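Side-chain contacts in uncharacterized protein (Bacteroides ovatus CL02T12C04, PDB 6PTM), which probably hydrolyses carrageenan oligosaccharides from the chain end, as an exo-acting glycoside hydrolase of family GH42: residues A[135-139]-A[140-144]; A[123-126]-A[127-131]; A[542-545]-A[546-549]. All blocks are in the same frame, centred on the assembly; numbering follows the deposited sequence.

Contact 1: residues A[135-139]-A[140-144]; sequences LEAVM and RGELK
Leu143, just past the end of helix 109-139, folds back onto Ala137 and Val138 of the last helical turn. This is the apolar part of the contact. Leu143 sets CD1 against Ala137 CB at 3.7 Å. Its CB also meets Val138 CG2 at 4.0 Å, the two side chains crossing at about a right angle. Leu143 also touches Leu752, while Val138 and Met139 rest on Ile66.

The charged pair is Glu136 and Arg140. Arg140 CG lies beside its backbone N (chi1 -68°), and the extended chain passes Glu136 O and runs outward alongside the glutamate. In the conformer described, Glu136 OE1 meets Arg140 NH2 at 3.3 Å, near the guanidinium plane. This salt bridge carries one weak hydrogen bond. It is doubtful as a lasting link, because Glu136 has a second position.

Backbone bonds close the helix. Glu142 N donates to Ala137 O at 2.9 Å, and Gly141 N donates to Val138 O at 3.1 Å. The second donor stands above the carbonyl plane, 65° out of it. One water donates to both Val138 O, at 2.7 Å, and Leu143 O, at 2.6 Å, and joins the last turn to the departing chain. Gly141 leaves helical geometry with a positive phi of 76°. Together with the two bonds back into the last turn, this is a Schellman motif, a classic C-terminal helix cap.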
# COMPACT_ATOMS: atom_id res chain seq x y z
N LEU A 135 18.29 -22.05 -15.56
CA LEU A 135 17.59 -23.19 -16.20
C LEU A 135 18.55 -24.39 -16.41
O LEU A 135 18.09 -25.53 -16.21
CB LEU A 135 16.97 -22.71 -17.51
CG LEU A 135 15.99 -23.67 -18.17
CD1 LEU A 135 14.92 -24.16 -17.20
CD2 LEU A 135 15.35 -23.01 -19.40
N GLU A 136 19.81 -24.16 -16.77
CA GLU A 136 20.79 -25.27 -16.94
C GLU A 136 20.97 -25.99 -15.60
O GLU A 136 21.01 -27.22 -15.62
CB GLU A 136 22.10 -24.74 -17.51
CG GLU A 136 21.96 -24.23 -18.94
CD GLU A 136 22.65 -25.09 -19.99
OE1 GLU A 136 22.63 -26.34 -19.84
OE2 GLU A 136 23.18 -24.50 -20.95
N ALA A 137 21.02 -25.27 -14.48
CA ALA A 137 21.10 -25.86 -13.13
C ALA A 137 19.82 -26.66 -12.83
O ALA A 137 19.92 -27.73 -12.21
CB ALA A 137 21.35 -24.78 -12.11
N VAL A 138 18.66 -26.09 -13.16
CA VAL A 138 17.37 -26.79 -12.96
C VAL A 138 17.37 -28.07 -13.81
O VAL A 138 16.98 -29.12 -13.29
CB VAL A 138 16.17 -25.90 -13.28
CG1 VAL A 138 14.89 -26.71 -13.29
CG2 VAL A 138 16.06 -24.73 -12.29
N MET A 139 17.81 -28.02 -15.06
CA MET A 139 17.78 -29.21 -15.94
C MET A 139 18.72 -30.28 -15.39
O MET A 139 18.40 -31.44 -15.54
CB MET A 139 18.13 -28.85 -17.38
CG MET A 139 17.09 -27.95 -17.99
SD MET A 139 17.75 -27.09 -19.41
CE MET A 139 17.73 -28.46 -20.57
N ARG A 140 19.79 -29.92 -14.70
CA ARG A 140 20.78 -30.88 -14.15
C ARG A 140 20.42 -31.34 -12.75
O ARG A 140 21.26 -31.97 -12.15
CB ARG A 140 22.16 -30.23 -14.08
CG ARG A 140 22.72 -29.98 -15.47
CD ARG A 140 24.04 -29.22 -15.49
NE ARG A 140 24.11 -28.74 -16.86
CZ ARG A 140 24.63 -29.42 -17.88
NH1 ARG A 140 25.20 -30.60 -17.69
NH2 ARG A 140 24.62 -28.90 -19.10
N GLY A 141 19.29 -30.94 -12.19
CA GLY A 141 18.88 -31.38 -10.86
C GLY A 141 19.63 -30.69 -9.74
O GLY A 141 19.53 -31.18 -8.62
N GLU A 142 20.31 -29.56 -10.01
CA GLU A 142 21.18 -28.88 -9.01
C GLU A 142 20.39 -27.83 -8.21
O GLU A 142 20.86 -27.46 -7.15
CB GLU A 142 22.34 -28.18 -9.71
CG GLU A 142 23.32 -29.12 -10.36
CD GLU A 142 24.21 -28.44 -11.39
OE1 GLU A 142 24.00 -27.22 -11.69
OE2 GLU A 142 25.09 -29.13 -11.95
N LEU A 143 19.31 -27.28 -8.79
CA LEU A 143 18.31 -26.40 -8.14
C LEU A 143 16.98 -27.13 -8.21
O LEU A 143 16.66 -27.70 -9.28
CB LEU A 143 18.19 -25.07 -8.88
CG LEU A 143 19.46 -24.22 -8.98
CD1 LEU A 143 19.19 -22.95 -9.79
CD2 LEU A 143 20.02 -23.86 -7.61
N LYS A 144 16.24 -27.10 -7.11
CA LYS A 144 14.88 -27.67 -7.10
C LYS A 144 13.90 -26.53 -7.43
O LYS A 144 13.89 -25.53 -6.72
CB LYS A 144 14.61 -28.32 -5.74
CG LYS A 144 13.23 -28.97 -5.60
CD LYS A 144 13.03 -29.73 -4.29
CE LYS A 144 13.09 -28.82 -3.08
NZ LYS A 144 11.77 -28.24 -2.83
O HOH W 1 15.80 -29.58 -10.85

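Contact 2: residues A[123-126]-A[127-131]; sequences EIIE and MMNSS
Ile124 and Met128 pack one turn apart on the buried face of helix 109-139. The segments form a regular amphipathic alpha-helix, with i to i+4 backbone bonds linking residues 123-126 to residues 127-130.

The tight side is apolar. Ile124 and Met128 lie side by side and point the same way, with Ile124 CG2 4.1 Å from Met128 CG. With Ile124 CG1 beside the backbone N (chi1 -67°), the CG2 methyl is left facing Met128. Met128 CG also lies beside its own backbone N (chi1 -62°), which places it 3.2 Å from Ile124 O. That carbonyl accepts Met128 N at 2.8 Å. Bends at chi2 and chi3 curl SD and CE round the flank of the helix. Helix 69-90 covers this pair through Ala78, and helix 44-63 adds Leu54 against Met128. Met127 is buried on a different flank, where it touches Arg535 and Asn538 of helix 534-549.

Ile125 and Asn129 form a mixed edge. They also run alongside each other. Asn129 ND2 is in van der Waals contact with the methyl Ile125 CG2 at 3.8 Å. Asn129 OD1 accepts a hydrogen bond from Lys50 of helix 44-63.

Glu123 and Glu126 make a partly covered rim facing helix 534-549. Glu123 forms a salt bridge with Arg535. Glu126 OE2 bonds to Gln122 NE2 on its own helix. Ser130 is the solvent-facing residue, and its backbone N donates to Glu126 O at 2.9 Å. On the packed side, Ser131, one turn after Met127, bends its hydroxyl back to the main chain. Met127 O accepts both Ser131 N, at 3.0 Å, and Ser131 OG, at 2.8 Å, from opposite faces of the carbonyl plane.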
# COMPACT_ATOMS: atom_id res chain seq x y z
N GLU A 123 21.35 -4.87 -20.11
CA GLU A 123 20.41 -5.41 -19.10
C GLU A 123 19.81 -6.71 -19.65
O GLU A 123 19.72 -7.66 -18.90
CB GLU A 123 19.33 -4.39 -18.75
CG GLU A 123 19.91 -3.24 -17.96
CD GLU A 123 20.35 -3.64 -16.57
OE1 GLU A 123 19.47 -4.00 -15.75
OE2 GLU A 123 21.57 -3.56 -16.31
N ILE A 124 19.45 -6.75 -20.93
CA ILE A 124 18.90 -8.00 -21.55
C ILE A 124 19.96 -9.11 -21.50
O ILE A 124 19.60 -10.24 -21.18
CB ILE A 124 18.41 -7.71 -22.97
CG1 ILE A 124 17.18 -6.78 -22.94
CG2 ILE A 124 18.16 -9.00 -23.72
CD1 ILE A 124 16.80 -6.19 -24.30
N ILE A 125 21.24 -8.79 -21.75
CA ILE A 125 22.36 -9.79 -21.78
C ILE A 125 22.54 -10.36 -20.36
O ILE A 125 22.62 -11.62 -20.23
CB ILE A 125 23.65 -9.15 -22.33
CG1 ILE A 125 23.52 -8.83 -23.83
CG2 ILE A 125 24.88 -10.03 -22.05
CD1 ILE A 125 24.54 -7.79 -24.32
N GLU A 126 22.53 -9.51 -19.34
CA GLU A 126 22.64 -9.96 -17.92
C GLU A 126 21.46 -10.89 -17.62
O GLU A 126 21.66 -11.97 -17.03
CB GLU A 126 22.59 -8.79 -16.94
CG GLU A 126 23.65 -7.73 -17.17
CD GLU A 126 25.06 -8.12 -16.80
OE1 GLU A 126 25.22 -9.16 -16.13
OE2 GLU A 126 25.99 -7.38 -17.18
N MET A 127 20.26 -10.49 -18.04
CA MET A 127 19.01 -11.23 -17.75
C MET A 127 19.02 -12.58 -18.47
O MET A 127 18.60 -13.60 -17.88
CB MET A 127 17.82 -10.38 -18.18
CG MET A 127 16.49 -11.06 -18.00
SD MET A 127 15.09 -9.90 -18.04
CE MET A 127 15.18 -9.36 -19.75
N MET A 128 19.47 -12.62 -19.72
CA MET A 128 19.61 -13.90 -20.45
C MET A 128 20.70 -14.75 -19.79
O MET A 128 20.44 -15.93 -19.61
CB MET A 128 19.93 -13.67 -21.93
CG MET A 128 18.84 -12.90 -22.70
SD MET A 128 17.24 -13.68 -22.76
CE MET A 128 16.44 -12.94 -21.34
N ASN A 129 21.84 -14.19 -19.39
CA ASN A 129 22.90 -14.98 -18.72
C ASN A 129 22.33 -15.58 -17.42
O ASN A 129 22.56 -16.76 -17.20
CB ASN A 129 24.17 -14.17 -18.42
CG ASN A 129 25.02 -13.89 -19.65
OD1 ASN A 129 24.90 -14.58 -20.65
ND2 ASN A 129 25.84 -12.84 -19.61
N SER A 130 21.60 -14.82 -16.60
CA SER A 130 20.98 -15.34 -15.35
C SER A 130 19.98 -16.46 -15.68
O SER A 130 19.96 -17.49 -14.96
CB SER A 130 20.33 -14.22 -14.53
OG SER A 130 21.33 -13.28 -14.11
N SER A 131 19.11 -16.25 -16.66
CA SER A 131 18.06 -17.21 -17.06
C SER A 131 18.72 -18.49 -17.55
O SER A 131 18.35 -19.54 -17.04
CB SER A 131 17.14 -16.64 -18.10
OG SER A 131 16.53 -15.44 -17.61

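Contact 3: residues A[542-545]-A[546-549]; sequences ATMI and DLNS
Asp546 opens the second segment with its backbone N bonded to Ala542 O at 3.1 Å. This is the first of four i to i+4 bonds of a regular alpha-helix. The Asp546 side chain is held from outside: OD2 forms a salt bridge with Arg490 of helix 486-498. Arg490 also touches Ala542 and Thr543, so it spans the same turn as the backbone bond.

Leu547 carries the apolar part of the contact. Its CD1 meets two groups of the preceding turn. Thr543 CG2 lies 4.0 Å from this methyl, and the two side chains run alongside each other in the same direction. Met544 CE reaches the same CD1, also at 4.0 Å, from a chain that crosses the leucine obliquely. Turns near -60° at chi1 and chi2 curl the methionine until CE comes up to the leucine. Thr543 turns its methyl to Leu547 and gives its hydroxyl to Glu539 O. The backbone bond from Leu547 N to Thr543 O is nearly straight, at 178°.

Asn548 N donates to Met544 O at 2.7 Å. The Asn548 amide lies beside that carbonyl but does not bond to it. Its OD1 accepts from the backbone N of Phe171.

Ser549 N reaches Ile545 O at 3.2 Å with a less straight bond. Ser549 OG stands between the backbone N and the carbonyl carbon, chi1 79°. From there it donates to Asp546 O at 2.6 Å, on a lone pair in the carbonyl plane.

The position is consistent with the helix after the eighth strand of a GH42 (beta/alpha)8 barrel. Leu547 packs on Trp494 and Thr497 of helix 486-498, while Met544 and Leu547 touch Phe171 of strand 168-175. Ile545 rests on Leu69 and Lys70 of helix 69-90.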
# COMPACT_ATOMS: atom_id res chain seq x y z
N ALA A 542 8.88 -12.33 -11.92
CA ALA A 542 9.66 -13.42 -11.30
C ALA A 542 9.34 -13.49 -9.81
O ALA A 542 9.22 -14.59 -9.27
CB ALA A 542 11.14 -13.22 -11.55
N THR A 543 9.23 -12.36 -9.13
CA THR A 543 8.83 -12.35 -7.70
C THR A 543 7.42 -12.97 -7.54
O THR A 543 7.23 -13.84 -6.69
CB THR A 543 9.00 -10.95 -7.12
OG1 THR A 543 10.35 -10.52 -7.38
CG2 THR A 543 8.74 -10.95 -5.64
N MET A 544 6.45 -12.58 -8.34
CA MET A 544 5.08 -13.17 -8.27
C MET A 544 5.19 -14.69 -8.44
O MET A 544 4.51 -15.46 -7.70
CB MET A 544 4.16 -12.55 -9.33
CG MET A 544 3.91 -11.06 -9.15
SD MET A 544 3.15 -10.66 -7.55
CE MET A 544 4.31 -9.48 -6.88
N ILE A 545 6.01 -15.14 -9.39
CA ILE A 545 6.17 -16.60 -9.64
C ILE A 545 6.65 -17.28 -8.37
O ILE A 545 6.12 -18.37 -8.04
CB ILE A 545 7.14 -16.85 -10.80
CG1 ILE A 545 6.47 -16.52 -12.13
CG2 ILE A 545 7.69 -18.27 -10.68
CD1 ILE A 545 7.41 -16.51 -13.32
N ASP A 546 7.66 -16.71 -7.70
CA ASP A 546 8.16 -17.34 -6.45
C ASP A 546 7.10 -17.23 -5.35
O ASP A 546 6.85 -18.25 -4.66
CB ASP A 546 9.50 -16.77 -6.00
CG ASP A 546 10.66 -17.25 -6.85
OD1 ASP A 546 10.55 -18.33 -7.45
OD2 ASP A 546 11.64 -16.51 -6.92
N LEU A 547 6.49 -16.07 -5.16
CA LEU A 547 5.43 -15.94 -4.12
C LEU A 547 4.30 -16.95 -4.40
O LEU A 547 3.84 -17.62 -3.47
CB LEU A 547 4.91 -14.51 -4.11
CG LEU A 547 5.85 -13.42 -3.61
CD1 LEU A 547 5.30 -12.08 -4.06
CD2 LEU A 547 5.97 -13.48 -2.11
N ASN A 548 3.83 -17.07 -5.64
CA ASN A 548 2.80 -18.09 -5.98
C ASN A 548 3.26 -19.48 -5.52
O ASN A 548 2.43 -20.23 -5.00
CB ASN A 548 2.43 -18.05 -7.46
CG ASN A 548 1.61 -16.83 -7.81
OD1 ASN A 548 1.12 -16.13 -6.92
ND2 ASN A 548 1.51 -16.54 -9.11
N SER A 549 4.52 -19.82 -5.71
CA SER A 549 5.07 -21.18 -5.50
C SER A 549 5.02 -21.49 -4.00
O SER A 549 5.02 -22.70 -3.64
CB SER A 549 6.48 -21.31 -6.05
OG SER A 549 7.48 -20.75 -5.21

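Contacts 2 and 1 follow each other along helix 109-139, with centres about 17 Å apart. Contact 2 is a partly buried middle portion, and contact 1 is the surface end where the chain leaves the helix. Contact 3 comes much later, on helix 534-549, probably part of the barrel expected for GH42. Its centre is about 18 Å from contact 1 and about 19 Å from contact 2. Neighbours join contacts 2 and 3: helix 534-549 meets contact 2 through Arg535, and helix 69-90 touches both. The loop of contact 1 meets Thr750 and Leu752, while Ser549 of contact 3 touches Leu749 nearby. The N-terminal helices thus appear to pack on the outside of the barrel.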